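Local coordinates for protein ATP-dependent RNA helicase HrpB (Escherichia coli, PDB 6EUD) that hydrolyses ATP to ADP and phosphate as a DExH-box RNA helicase that binds single-stranded RNA, at residues Pro59-Ala64 against Val101-Gly105; Val123-His129 against Leu155-Thr161; Ser573-Trp578 against Asn617-Lys622; Lys586-Arg590 against Val600-Ala604. One frame throughout, in Å; residues are numbered along the deposited sequence.

Contact 1. Residues Pro59-Ala64 against Val101-Gly105; sequences PRRLAA and VVTEG
The first turn of the helix that starts at Arg61 passes residues Val101-Thr103 at even spacing, with the CA atoms of Arg61 and Thr103 6.1 Å apart and those of Ala64 and Val101 also 6.1 Å apart. Ala64 supplies a methyl group aimed at Thr103, and its CB meets Thr103 CG2 at 3.7 Å. The two branches of Thr103 divide the work: OG1, anti to the backbone N (chi1 -179°), bonds Glu58 O just ahead of Pro59, which leaves CG2 lying against the helix turn near Arg61 CA. Val101 CG1 meets Ala64 from its backbone side, coming within 3.2 Å of Ala64 O, a tight approach, while Val101 CG1 and Ala64 CB stay 4.3 Å apart.

The outer end of the contact is ionic. Glu104 OE1 stands 3.1 Å from Arg61 NH1, well out of the guanidinium plane, and the carboxylate and guanidinium planes are 82° apart; the geometry therefore supports attraction between charges but no directed N-H. CB, CG and CD of Arg61 also pass beside the carboxylate, whose second oxygen, OE2, is fixed by Arg88 N. Arg60 occupies the N-cap position, and its O receives Ala64 N at 3.2 Å, closing the helix's first turn.

In sequence and position, PRRLAA and TEG correspond to motifs Ia and Ib of DEAH/RHA helicases, which line the RNA path in relatives; their close packing here, at the C-terminal ends of neighbouring strands in the RecA-like fold, is consistent with that role.

Contact 2. Residues Val123-His129 against Leu155-Thr161; sequences VILDEFH and LLIMSAT
The DEFH box, Asp126 to His129, follows a strand that pairs in parallel with the strand leading into Ser159-Ala160-Thr161, the SAT sequence of helicase motif III. The strand axes differ by 18°, and the ladder runs through Leu156 N to Val123 O (2.8 Å), Leu125 N to Leu156 O (2.9 Å) and Met158 N to Leu125 O (3.0 Å). Beyond the last bridge the register skips a residue: Asp126 faces Met158 and Phe128 faces Ser159, with Glu127 at positive phi between them. Phe128 N then bonds Met158 O at 2.9 Å, nearly straight at 171° and in the carbonyl plane.

Val123, Leu125, Leu155 and Ile157 share the sheet face under helix 133-145. There Ile157 CG2 sits over one face of the Phe128 ring, 4.0 Å from its centroid, a CH-pi contact. On the other face Ile124 and Leu156 lie side by side, and the extended Met158 reaches back until its CE is 3.7 Å from Ile124 CG2. Asp126 OD2 lies against CB and SD of Met158, while OD1 bonds Ser37 OG; Glu127 mainly serves a salt bridge with Lys36, like Ser37 in the predicted ATP site.

His129 takes chi1 58°, which swings its ring toward motif III: CE1 is 3.4 Å from Ala160 CB, while its CB meets Thr161 CG2 at 3.6 Å. Its NE2 bonds Thr280 of the helicase C-terminal region. With an alanine here, Thr280 would probably be left without its mate and the Ala160 methyl without the ring beside it. Such pairing of motif II, the Walker B element, with motif III is characteristic of superfamily 2 helicase cores.

Contact 3. Residues Ser573-Trp578 against Asn617-Lys622; sequences SDTVEW and NGIRDK
Ser573 stands at the start of the crossing, its OG 3.7 Å from Asn617 ND2. The firmer link is one residue on: Asn617 ND2 donates to Asp574 O at 2.7 Å and 168°, with the oxygen only 7° out of the amide plane. Arg620 NH1 weakly holds OD1 of the same amide, which should help fix its rotation, while the Asp574 carboxylate turns away to Arg589. Thr575 next extends CG2 to within 3.4 Å of Asp621 OD1. At Val576 the backbone itself touches the helix: its O receives a CA-H contact from Gly618 CA at 3.3 Å, and any CB at this glycine would collide with that oxygen.

Glu577, with CG between its backbone N and carbonyl carbon (chi1 66°), brings its carboxylate over the helix. OE1 forms a salt bridge with Lys622 NZ (2.8 Å), whereas OE2 is just 2.8 Å from Asp621 OD1, so one of the two acids probably carries a proton. Last, Trp578 O lies 3.2 Å from Lys622 CE. The absence of a side chain at Gly618 allows the close approach, the short axes coming within 6.7 Å, in a helix-on-sheet packing whose strand belongs to the HrpB connector region.

Contact 4. Residues Lys586-Arg590 against Val600-Ala604; sequences KAWRR and VQPLA
Arg589 N donates to Gln601 O over 2.6 Å in a nearly straight bond of 172°; the same oxygen has a bent C-H...O contact from Trp588 CA, longer at 3.3 Å. The return bond, Gln601 N to Arg589 O at 2.8 Å, makes Arg589 and Gln601 a hydrogen-bonded antiparallel pair, flanked by the non-hydrogen-bonded pairs Trp588-Pro602 and Arg590-Val600. A third bond, Leu603 N to Ala587 O, is longer at 3.2 Å, and its donor stands above the carbonyl plane, where the chain leaves the strand.

On one face Gln601, its CG set between the backbone N and the carbonyl carbon (chi1 51°), runs alongside Arg589. Arg589 CB meets Gln601 CG at 3.7 Å, but the guanidinium and amide planes are nearly perpendicular. Leu603 CD1 covers one face of that guanidinium, whose NE and NH2 are held by Asp574 and Glu610. On the other face Val600 CG1 rests against Arg590 CG at 3.8 Å and also reaches Trp588 CD1 at 4.3 Å.

With a serine in place of Gln601, the aliphatic part of Arg589 would probably lose the chain lying along it, opening a gap on that face. The short segments are 134° apart in direction, consistent with a strongly twisted beta hairpin, strands 584-593 and 596-602, in the connector region.

In the fold
From the N terminus, contact 1 first closes a loop within the helicase ATP-binding region, and contact 2 closes the next, in series with it. Both involve one mixed sheet, and they touch where Pro59 CD packs on Glu127 CG (4.0 Å), putting the presumed RNA-path motifs beside the nucleotide site. Contacts 3 and 4 lie across the chain's centre; contacts 1 and 3 have centres about 55 Å apart. Residues 573-578 and 617-622 bracket contact 4, so its hairpin lies within the span that contact 3 closes. These two share the three-stranded sheet and meet where Glu577 OE1 packs on Trp588 CH2 (3.5 Å), tying hairpin, outer strand and helix 608-622 together.

Contact 1. Residues Pro59-Ala64 against Val101-Gly105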
loop_
_atom_site.group_PDB
_atom_site.type_symbol
_atom_site.label_atom_id
_atom_site.label_comp_id
_atom_site.label_asym_id
_atom_site.label_seq_id
_atom_site.Cartn_x
_atom_site.Cartn_y
_atom_site.Cartn_z
ATOM N N PRO A 59 21.269 -6.545 2.288
ATOM C CA PRO A 59 19.944 -6.135 2.777
ATOM C C PRO A 59 19.972 -5.479 4.152
ATOM O O PRO A 59 19.201 -4.564 4.383
ATOM C CB PRO A 59 19.172 -7.449 2.837
ATOM C CG PRO A 59 20.247 -8.493 3.074
ATOM C CD PRO A 59 21.459 -8.008 2.337
ATOM N N ARG A 60 20.822 -5.935 5.060
ATOM C CA ARG A 60 20.912 -5.282 6.364
ATOM C C ARG A 60 22.338 -4.960 6.751
ATOM O O ARG A 60 23.284 -5.448 6.131
ATOM C CB ARG A 60 20.287 -6.143 7.453
ATOM C CG ARG A 60 18.773 -6.207 7.400
ATOM C CD ARG A 60 18.302 -7.485 8.064
ATOM N NE ARG A 60 18.985 -8.641 7.487
ATOM C CZ ARG A 60 18.516 -9.348 6.465
ATOM N NH1 ARG A 60 17.350 -9.026 5.917
ATOM N NH2 ARG A 60 19.204 -10.380 5.995
ATOM N N ARG A 61 22.476 -4.145 7.790
ATOM C CA ARG A 61 23.780 -3.705 8.269
ATOM C C ARG A 61 24.650 -4.884 8.698
ATOM O O ARG A 61 25.853 -4.919 8.436
ATOM C CB ARG A 61 23.609 -2.737 9.441
ATOM C CG ARG A 61 24.791 -1.811 9.706
ATOM C CD ARG A 61 24.484 -0.929 10.891
ATOM N NE ARG A 61 23.536 -1.601 11.778
ATOM C CZ ARG A 61 22.517 -1.005 12.391
ATOM N NH1 ARG A 61 22.299 0.294 12.219
ATOM N NH2 ARG A 61 21.712 -1.709 13.178
ATOM N N LEU A 62 24.033 -5.868 9.340
ATOM C CA LEU A 62 24.787 -6.972 9.927
ATOM C C LEU A 62 25.347 -7.888 8.859
ATOM O O LEU A 62 26.460 -8.390 8.984
ATOM C CB LEU A 62 23.904 -7.763 10.887
ATOM C CG LEU A 62 22.816 -6.933 11.571
ATOM C CD1 LEU A 62 21.846 -7.855 12.279
ATOM C CD2 LEU A 62 23.419 -5.925 12.550
ATOM N N ALA A 63 24.563 -8.098 7.810
ATOM C CA ALA A 63 25.008 -8.896 6.681
ATOM C C ALA A 63 26.186 -8.227 5.994
ATOM O O ALA A 63 27.161 -8.886 5.621
ATOM C CB ALA A 63 23.862 -9.103 5.687
ATOM N N ALA A 64 26.078 -6.909 5.845
ATOM C CA ALA A 64 26.982 -6.122 5.010
ATOM C C ALA A 64 28.412 -6.129 5.508
ATOM O O ALA A 64 29.348 -6.065 4.708
ATOM C CB ALA A 64 26.489 -4.685 4.905
ATOM N N VAL A 101 30.958 -2.658 -0.156
ATOM C CA VAL A 101 29.807 -3.427 0.304
ATOM C C VAL A 101 28.858 -2.506 1.055
ATOM O O VAL A 101 29.083 -2.190 2.218
ATOM C CB VAL A 101 30.217 -4.603 1.221
ATOM C CG1 VAL A 101 29.008 -5.470 1.547
ATOM C CG2 VAL A 101 31.314 -5.441 0.567
ATOM N N VAL A 102 27.788 -2.092 0.385
ATOM C CA VAL A 102 26.909 -1.054 0.907
ATOM C C VAL A 102 25.576 -1.608 1.413
ATOM O O VAL A 102 25.200 -2.738 1.091
ATOM C CB VAL A 102 26.638 0.013 -0.171
ATOM C CG1 VAL A 102 27.955 0.573 -0.694
ATOM C CG2 VAL A 102 25.825 -0.575 -1.318
ATOM N N THR A 103 24.875 -0.800 2.208
ATOM C CA THR A 103 23.557 -1.143 2.743
ATOM C C THR A 103 22.825 0.071 3.302
ATOM O O THR A 103 23.355 1.176 3.296
ATOM C CB THR A 103 23.646 -2.156 3.870
ATOM O OG1 THR A 103 22.322 -2.461 4.331
ATOM C CG2 THR A 103 24.445 -1.565 5.023
ATOM N N GLU A 104 21.613 -0.153 3.803
ATOM C CA GLU A 104 20.801 0.895 4.426
ATOM C C GLU A 104 20.563 2.126 3.540
ATOM O O GLU A 104 20.695 3.265 4.006
ATOM C CB GLU A 104 21.443 1.343 5.739
ATOM C CG GLU A 104 21.429 0.276 6.806
ATOM C CD GLU A 104 22.125 0.709 8.077
ATOM O OE1 GLU A 104 21.609 0.366 9.156
ATOM O OE2 GLU A 104 23.178 1.384 8.001
ATOM N N GLY A 105 20.213 1.892 2.276
ATOM C CA GLY A 105 19.880 2.964 1.351
ATOM C C GLY A 105 21.074 3.672 0.740
ATOM O O GLY A 105 20.893 4.607 -0.043
#

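Contact 2. Residues Val123-His129 against Leu155-Thr161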
loop_
_atom_site.group_PDB
_atom_site.type_symbol
_atom_site.label_atom_id
_atom_site.label_comp_id
_atom_site.label_asym_id
_atom_site.label_seq_id
_atom_site.Cartn_x
_atom_site.Cartn_y
_atom_site.Cartn_z
ATOM N N VAL A 123 27.624 -3.761 -10.728
ATOM C CA VAL A 123 26.914 -3.705 -9.459
ATOM C C VAL A 123 26.301 -5.073 -9.157
ATOM O O VAL A 123 25.735 -5.718 -10.047
ATOM C CB VAL A 123 25.825 -2.608 -9.464
ATOM C CG1 VAL A 123 25.167 -2.513 -8.110
ATOM C CG2 VAL A 123 26.435 -1.256 -9.840
ATOM N N ILE A 124 26.444 -5.516 -7.907
ATOM C CA ILE A 124 25.896 -6.791 -7.461
ATOM C C ILE A 124 24.818 -6.609 -6.389
ATOM O O ILE A 124 25.078 -6.028 -5.332
ATOM C CB ILE A 124 26.993 -7.702 -6.901
ATOM C CG1 ILE A 124 28.169 -7.782 -7.880
ATOM C CG2 ILE A 124 26.427 -9.086 -6.585
ATOM C CD1 ILE A 124 29.337 -8.577 -7.358
ATOM N N LEU A 125 23.615 -7.109 -6.675
ATOM C CA LEU A 125 22.499 -7.067 -5.739
ATOM C C LEU A 125 22.345 -8.417 -5.047
ATOM O O LEU A 125 21.812 -9.367 -5.626
ATOM C CB LEU A 125 21.199 -6.695 -6.455
ATOM C CG LEU A 125 21.188 -5.402 -7.271
ATOM C CD1 LEU A 125 19.839 -5.209 -7.919
ATOM C CD2 LEU A 125 21.525 -4.231 -6.387
ATOM N N ASP A 126 22.801 -8.493 -3.802
ATOM C CA ASP A 126 22.845 -9.760 -3.097
ATOM C C ASP A 126 21.555 -10.020 -2.314
ATOM O O ASP A 126 20.825 -9.091 -1.993
ATOM C CB ASP A 126 24.067 -9.791 -2.171
ATOM C CG ASP A 126 24.460 -11.194 -1.776
ATOM O OD1 ASP A 126 25.064 -11.354 -0.700
ATOM O OD2 ASP A 126 24.156 -12.142 -2.537
ATOM N N GLU A 127 21.295 -11.293 -2.016
ATOM C CA GLU A 127 20.089 -11.730 -1.312
ATOM C C GLU A 127 18.834 -11.146 -1.952
ATOM O O GLU A 127 17.932 -10.690 -1.262
ATOM C CB GLU A 127 20.166 -11.354 0.170
ATOM C CG GLU A 127 21.504 -11.705 0.817
ATOM C CD GLU A 127 21.811 -13.203 0.804
ATOM O OE1 GLU A 127 20.872 -14.017 0.929
ATOM O OE2 GLU A 127 22.998 -13.570 0.666
ATOM N N PHE A 128 18.779 -11.175 -3.280
ATOM C CA PHE A 128 17.677 -10.543 -4.004
ATOM C C PHE A 128 16.317 -11.211 -3.761
ATOM O O PHE A 128 15.273 -10.583 -3.905
ATOM C CB PHE A 128 17.951 -10.521 -5.511
ATOM C CG PHE A 128 16.989 -9.652 -6.266
ATOM C CD1 PHE A 128 15.878 -10.195 -6.893
ATOM C CD2 PHE A 128 17.173 -8.274 -6.308
ATOM C CE1 PHE A 128 14.970 -9.380 -7.557
ATOM C CE2 PHE A 128 16.274 -7.460 -6.974
ATOM C CZ PHE A 128 15.168 -8.027 -7.598
ATOM N N HIS A 129 16.340 -12.486 -3.406
ATOM C CA HIS A 129 15.125 -13.245 -3.158
ATOM C C HIS A 129 14.284 -12.677 -2.006
ATOM O O HIS A 129 13.109 -13.012 -1.880
ATOM C CB HIS A 129 15.486 -14.684 -2.849
ATOM C CG HIS A 129 16.393 -14.808 -1.674
ATOM N ND1 HIS A 129 17.764 -14.711 -1.783
ATOM C CD2 HIS A 129 16.127 -14.965 -0.357
ATOM C CE1 HIS A 129 18.303 -14.824 -0.582
ATOM N NE2 HIS A 129 17.331 -14.984 0.299
ATOM N N LEU A 155 25.656 -5.939 -14.526
ATOM C CA LEU A 155 24.780 -6.079 -13.365
ATOM C C LEU A 155 24.579 -7.538 -12.945
ATOM O O LEU A 155 24.033 -8.349 -13.708
ATOM C CB LEU A 155 23.426 -5.421 -13.667
ATOM C CG LEU A 155 22.418 -5.265 -12.540
ATOM C CD1 LEU A 155 23.046 -4.442 -11.443
ATOM C CD2 LEU A 155 21.159 -4.612 -13.061
ATOM N N LEU A 156 25.013 -7.867 -11.729
ATOM C CA LEU A 156 24.845 -9.222 -11.212
ATOM C C LEU A 156 23.800 -9.329 -10.098
ATOM O O LEU A 156 23.958 -8.785 -9.006
ATOM C CB LEU A 156 26.177 -9.761 -10.699
ATOM C CG LEU A 156 26.107 -11.182 -10.125
ATOM C CD1 LEU A 156 25.513 -12.149 -11.148
ATOM C CD2 LEU A 156 27.491 -11.633 -9.729
ATOM N N ILE A 157 22.738 -10.069 -10.365
ATOM C CA ILE A 157 21.715 -10.264 -9.355
ATOM C C ILE A 157 21.843 -11.659 -8.764
ATOM O O ILE A 157 21.736 -12.663 -9.475
ATOM C CB ILE A 157 20.316 -10.036 -9.943
ATOM C CG1 ILE A 157 20.257 -8.636 -10.550
ATOM C CG2 ILE A 157 19.240 -10.215 -8.879
ATOM C CD1 ILE A 157 18.976 -8.323 -11.254
ATOM N N MET A 158 22.099 -11.711 -7.460
ATOM C CA MET A 158 22.302 -12.973 -6.761
ATOM C C MET A 158 21.110 -13.317 -5.895
ATOM O O MET A 158 20.712 -12.556 -5.011
ATOM C CB MET A 158 23.548 -12.926 -5.882
ATOM C CG MET A 158 24.874 -12.781 -6.616
ATOM S SD MET A 158 26.211 -12.820 -5.409
ATOM C CE MET A 158 27.630 -12.622 -6.461
ATOM N N SER A 159 20.558 -14.490 -6.146
ATOM C CA SER A 159 19.446 -14.999 -5.380
ATOM C C SER A 159 19.854 -16.342 -4.766
ATOM O O SER A 159 20.624 -17.101 -5.363
ATOM C CB SER A 159 18.226 -15.134 -6.282
ATOM O OG SER A 159 17.116 -15.687 -5.608
ATOM N N ALA A 160 19.357 -16.630 -3.567
ATOM C CA ALA A 160 19.684 -17.890 -2.909
ATOM C C ALA A 160 18.630 -18.971 -3.172
ATOM O O ALA A 160 18.832 -20.134 -2.817
ATOM C CB ALA A 160 19.867 -17.675 -1.398
ATOM N N THR A 161 17.514 -18.593 -3.788
ATOM C CA THR A 161 16.450 -19.555 -4.068
ATOM C C THR A 161 16.576 -20.041 -5.486
ATOM O O THR A 161 16.939 -19.268 -6.373
ATOM C CB THR A 161 15.043 -18.975 -3.890
ATOM O OG1 THR A 161 14.752 -18.077 -4.976
ATOM C CG2 THR A 161 14.919 -18.273 -2.524
#

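Contact 3. Residues Ser573-Trp578 against Asn617-Lys622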
loop_
_atom_site.group_PDB
_atom_site.type_symbol
_atom_site.label_atom_id
_atom_site.label_comp_id
_atom_site.label_asym_id
_atom_site.label_seq_id
_atom_site.Cartn_x
_atom_site.Cartn_y
_atom_site.Cartn_z
ATOM N N SER A 573 -15.364 25.508 9.389
ATOM C CA SER A 573 -16.452 24.824 8.692
ATOM C C SER A 573 -17.809 25.150 9.305
ATOM O O SER A 573 -18.092 24.776 10.445
ATOM C CB SER A 573 -16.224 23.320 8.720
ATOM O OG SER A 573 -17.256 22.629 8.058
ATOM N N ASP A 574 -18.644 25.855 8.548
ATOM C CA ASP A 574 -19.968 26.249 9.022
ATOM C C ASP A 574 -21.044 25.270 8.551
ATOM O O ASP A 574 -20.917 24.640 7.496
ATOM C CB ASP A 574 -20.300 27.667 8.556
ATOM C CG ASP A 574 -19.255 28.684 8.988
ATOM O OD1 ASP A 574 -18.594 28.458 10.026
ATOM O OD2 ASP A 574 -19.094 29.710 8.290
ATOM N N THR A 575 -22.099 25.125 9.342
ATOM C CA THR A 575 -23.171 24.212 8.985
ATOM C C THR A 575 -24.526 24.807 9.300
ATOM O O THR A 575 -24.764 25.280 10.413
ATOM C CB THR A 575 -23.045 22.862 9.715
ATOM O OG1 THR A 575 -21.767 22.285 9.437
ATOM C CG2 THR A 575 -24.121 21.896 9.249
ATOM N N VAL A 576 -25.418 24.799 8.314
ATOM C CA VAL A 576 -26.805 25.178 8.564
ATOM C C VAL A 576 -27.710 24.090 8.013
ATOM O O VAL A 576 -27.525 23.623 6.890
ATOM C CB VAL A 576 -27.166 26.548 7.947
ATOM C CG1 VAL A 576 -28.639 26.815 8.107
ATOM C CG2 VAL A 576 -26.399 27.646 8.623
ATOM N N GLU A 577 -28.677 23.677 8.822
ATOM C CA GLU A 577 -29.598 22.604 8.460
ATOM C C GLU A 577 -30.785 22.615 9.412
ATOM O O GLU A 577 -30.769 23.321 10.426
ATOM C CB GLU A 577 -28.903 21.253 8.522
ATOM C CG GLU A 577 -28.498 20.898 9.938
ATOM C CD GLU A 577 -27.424 19.854 9.978
ATOM O OE1 GLU A 577 -27.392 19.075 10.952
ATOM O OE2 GLU A 577 -26.612 19.817 9.032
ATOM N N TRP A 578 -31.805 21.822 9.094
ATOM C CA TRP A 578 -32.991 21.738 9.941
ATOM C C TRP A 578 -33.076 20.406 10.686
ATOM O O TRP A 578 -33.134 19.335 10.078
ATOM C CB TRP A 578 -34.256 21.948 9.109
ATOM C CG TRP A 578 -35.497 21.962 9.931
ATOM C CD1 TRP A 578 -36.359 20.919 10.134
ATOM C CD2 TRP A 578 -36.036 23.079 10.669
ATOM N NE1 TRP A 578 -37.394 21.317 10.947
ATOM C CE2 TRP A 578 -37.223 22.635 11.289
ATOM C CE3 TRP A 578 -35.629 24.403 10.858
ATOM C CZ2 TRP A 578 -38.017 23.474 12.086
ATOM C CZ3 TRP A 578 -36.416 25.235 11.658
ATOM C CH2 TRP A 578 -37.598 24.766 12.259
ATOM N N ASN A 617 -22.937 22.022 3.506
ATOM C CA ASN A 617 -22.541 21.113 4.572
ATOM C C ASN A 617 -23.747 20.490 5.280
ATOM O O ASN A 617 -23.703 19.337 5.732
ATOM C CB ASN A 617 -21.656 21.840 5.589
ATOM C CG ASN A 617 -20.294 22.214 5.021
ATOM O OD1 ASN A 617 -19.737 21.493 4.205
ATOM N ND2 ASN A 617 -19.754 23.341 5.463
ATOM N N GLY A 618 -24.824 21.261 5.377
ATOM C CA GLY A 618 -26.058 20.772 5.955
ATOM C C GLY A 618 -26.654 19.687 5.080
ATOM O O GLY A 618 -27.206 18.701 5.579
ATOM N N ILE A 619 -26.542 19.873 3.766
ATOM C CA ILE A 619 -27.030 18.890 2.805
ATOM C C ILE A 619 -26.209 17.607 2.935
ATOM O O ILE A 619 -26.763 16.503 2.925
ATOM C CB ILE A 619 -26.960 19.428 1.365
ATOM C CG1 ILE A 619 -27.858 20.654 1.223
ATOM C CG2 ILE A 619 -27.321 18.330 0.354
ATOM C CD1 ILE A 619 -27.649 21.421 -0.057
ATOM N N ARG A 620 -24.892 17.761 3.074
ATOM C CA ARG A 620 -24.024 16.629 3.380
ATOM C C ARG A 620 -24.449 15.943 4.673
ATOM O O ARG A 620 -24.270 14.737 4.811
ATOM C CB ARG A 620 -22.570 17.064 3.482
ATOM C CG ARG A 620 -22.053 17.656 2.208
ATOM C CD ARG A 620 -20.554 17.573 2.088
ATOM N NE ARG A 620 -20.212 17.952 0.731
ATOM C CZ ARG A 620 -19.849 19.171 0.364
ATOM N NH1 ARG A 620 -19.708 20.122 1.278
ATOM N NH2 ARG A 620 -19.592 19.420 -0.916
ATOM N N ASP A 621 -25.012 16.692 5.618
ATOM C CA ASP A 621 -25.506 16.066 6.843
ATOM C C ASP A 621 -26.817 15.344 6.614
ATOM O O ASP A 621 -26.984 14.220 7.063
ATOM C CB ASP A 621 -25.697 17.086 7.977
ATOM C CG ASP A 621 -24.426 17.319 8.796
ATOM O OD1 ASP A 621 -24.191 18.463 9.232
ATOM O OD2 ASP A 621 -23.663 16.356 9.016
ATOM N N LYS A 622 -27.749 15.998 5.924
ATOM C CA LYS A 622 -29.129 15.522 5.838
ATOM C C LYS A 622 -29.402 14.676 4.597
ATOM O O LYS A 622 -30.407 13.962 4.534
ATOM C CB LYS A 622 -30.099 16.708 5.873
ATOM C CG LYS A 622 -30.163 17.408 7.209
ATOM C CD LYS A 622 -30.538 16.422 8.283
ATOM C CE LYS A 622 -30.939 17.112 9.570
ATOM N NZ LYS A 622 -29.812 17.861 10.136
#

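Contact 4. Residues Lys586-Arg590 against Val600-Ala604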
loop_
_atom_site.group_PDB
_atom_site.type_symbol
_atom_site.label_atom_id
_atom_site.label_comp_id
_atom_site.label_asym_id
_atom_site.label_seq_id
_atom_site.Cartn_x
_atom_site.Cartn_y
_atom_site.Cartn_z
ATOM N N LYS A 586 -30.566 24.409 13.157
ATOM C CA LYS A 586 -29.233 24.219 13.716
ATOM C C LYS A 586 -28.222 24.969 12.870
ATOM O O LYS A 586 -28.164 24.794 11.660
ATOM C CB LYS A 586 -28.863 22.732 13.806
ATOM C CG LYS A 586 -29.617 21.973 14.892
ATOM C CD LYS A 586 -29.665 22.789 16.179
ATOM C CE LYS A 586 -30.494 22.129 17.262
ATOM N NZ LYS A 586 -30.784 23.114 18.339
ATOM N N ALA A 587 -27.431 25.813 13.521
ATOM C CA ALA A 587 -26.476 26.662 12.823
ATOM C C ALA A 587 -25.259 26.895 13.686
ATOM O O ALA A 587 -25.275 27.704 14.632
ATOM C CB ALA A 587 -27.113 27.983 12.439
ATOM N N TRP A 588 -24.194 26.180 13.364
ATOM C CA TRP A 588 -22.988 26.300 14.155
ATOM C C TRP A 588 -21.759 26.523 13.274
ATOM O O TRP A 588 -21.772 26.230 12.071
ATOM C CB TRP A 588 -22.827 25.055 15.053
ATOM C CG TRP A 588 -22.521 23.757 14.333
ATOM C CD1 TRP A 588 -21.283 23.223 14.102
ATOM C CD2 TRP A 588 -23.465 22.832 13.768
ATOM N NE1 TRP A 588 -21.394 22.033 13.423
ATOM C CE2 TRP A 588 -22.721 21.765 13.208
ATOM C CE3 TRP A 588 -24.859 22.799 13.680
ATOM C CZ2 TRP A 588 -23.328 20.684 12.565
ATOM C CZ3 TRP A 588 -25.462 21.719 13.037
ATOM C CH2 TRP A 588 -24.694 20.678 12.491
ATOM N N ARG A 589 -20.717 27.087 13.882
ATOM C CA ARG A 589 -19.385 27.153 13.274
ATOM C C ARG A 589 -18.441 26.221 14.037
ATOM O O ARG A 589 -18.374 26.282 15.277
ATOM C CB ARG A 589 -18.853 28.590 13.278
ATOM C CG ARG A 589 -17.365 28.719 12.997
ATOM C CD ARG A 589 -17.033 30.138 12.580
ATOM N NE ARG A 589 -17.507 30.414 11.226
ATOM C CZ ARG A 589 -17.536 31.619 10.662
ATOM N NH1 ARG A 589 -17.129 32.685 11.331
ATOM N NH2 ARG A 589 -17.988 31.757 9.422
ATOM N N ARG A 590 -17.742 25.350 13.298
ATOM C CA ARG A 590 -16.789 24.416 13.888
ATOM C C ARG A 590 -15.347 24.726 13.459
ATOM O O ARG A 590 -15.029 24.756 12.262
ATOM C CB ARG A 590 -17.155 22.974 13.512
ATOM C CG ARG A 590 -16.380 21.901 14.284
ATOM C CD ARG A 590 -16.378 20.539 13.586
ATOM N NE ARG A 590 -17.706 20.173 13.099
ATOM C CZ ARG A 590 -18.634 19.534 13.812
ATOM N NH1 ARG A 590 -18.399 19.175 15.071
ATOM N NH2 ARG A 590 -19.808 19.254 13.261
ATOM N N VAL A 600 -16.791 24.589 18.939
ATOM C CA VAL A 600 -18.053 24.782 18.246
ATOM C C VAL A 600 -18.725 26.028 18.800
ATOM O O VAL A 600 -18.795 26.223 20.011
ATOM C CB VAL A 600 -18.987 23.561 18.375
ATOM C CG1 VAL A 600 -18.613 22.507 17.360
ATOM C CG2 VAL A 600 -18.933 22.986 19.761
ATOM N N GLN A 601 -19.199 26.881 17.903
ATOM C CA GLN A 601 -19.795 28.145 18.302
ATOM C C GLN A 601 -21.030 28.428 17.472
ATOM O O GLN A 601 -21.147 27.937 16.353
ATOM C CB GLN A 601 -18.776 29.285 18.162
ATOM C CG GLN A 601 -18.074 29.355 16.803
ATOM C CD GLN A 601 -17.067 30.504 16.712
ATOM O OE1 GLN A 601 -15.918 30.310 16.299
ATOM N NE2 GLN A 601 -17.499 31.703 17.088
ATOM N N PRO A 602 -21.968 29.213 18.026
ATOM C CA PRO A 602 -23.140 29.606 17.235
ATOM C C PRO A 602 -22.739 30.460 16.041
ATOM O O PRO A 602 -21.864 31.320 16.143
ATOM C CB PRO A 602 -23.997 30.394 18.233
ATOM C CG PRO A 602 -23.067 30.788 19.326
ATOM C CD PRO A 602 -22.048 29.706 19.413
ATOM N N LEU A 603 -23.366 30.198 14.904
ATOM C CA LEU A 603 -23.032 30.914 13.685
ATOM C C LEU A 603 -23.438 32.385 13.785
ATOM O O LEU A 603 -24.628 32.710 13.874
ATOM C CB LEU A 603 -23.704 30.246 12.479
ATOM C CG LEU A 603 -23.143 30.531 11.084
ATOM C CD1 LEU A 603 -21.673 30.176 10.995
ATOM C CD2 LEU A 603 -23.918 29.757 10.055
ATOM N N ALA A 604 -22.442 33.272 13.788
ATOM C CA ALA A 604 -22.696 34.709 13.708
ATOM C C ALA A 604 -23.290 35.037 12.342
ATOM O O ALA A 604 -23.197 34.222 11.423
ATOM C CB ALA A 604 -21.416 35.503 13.944
#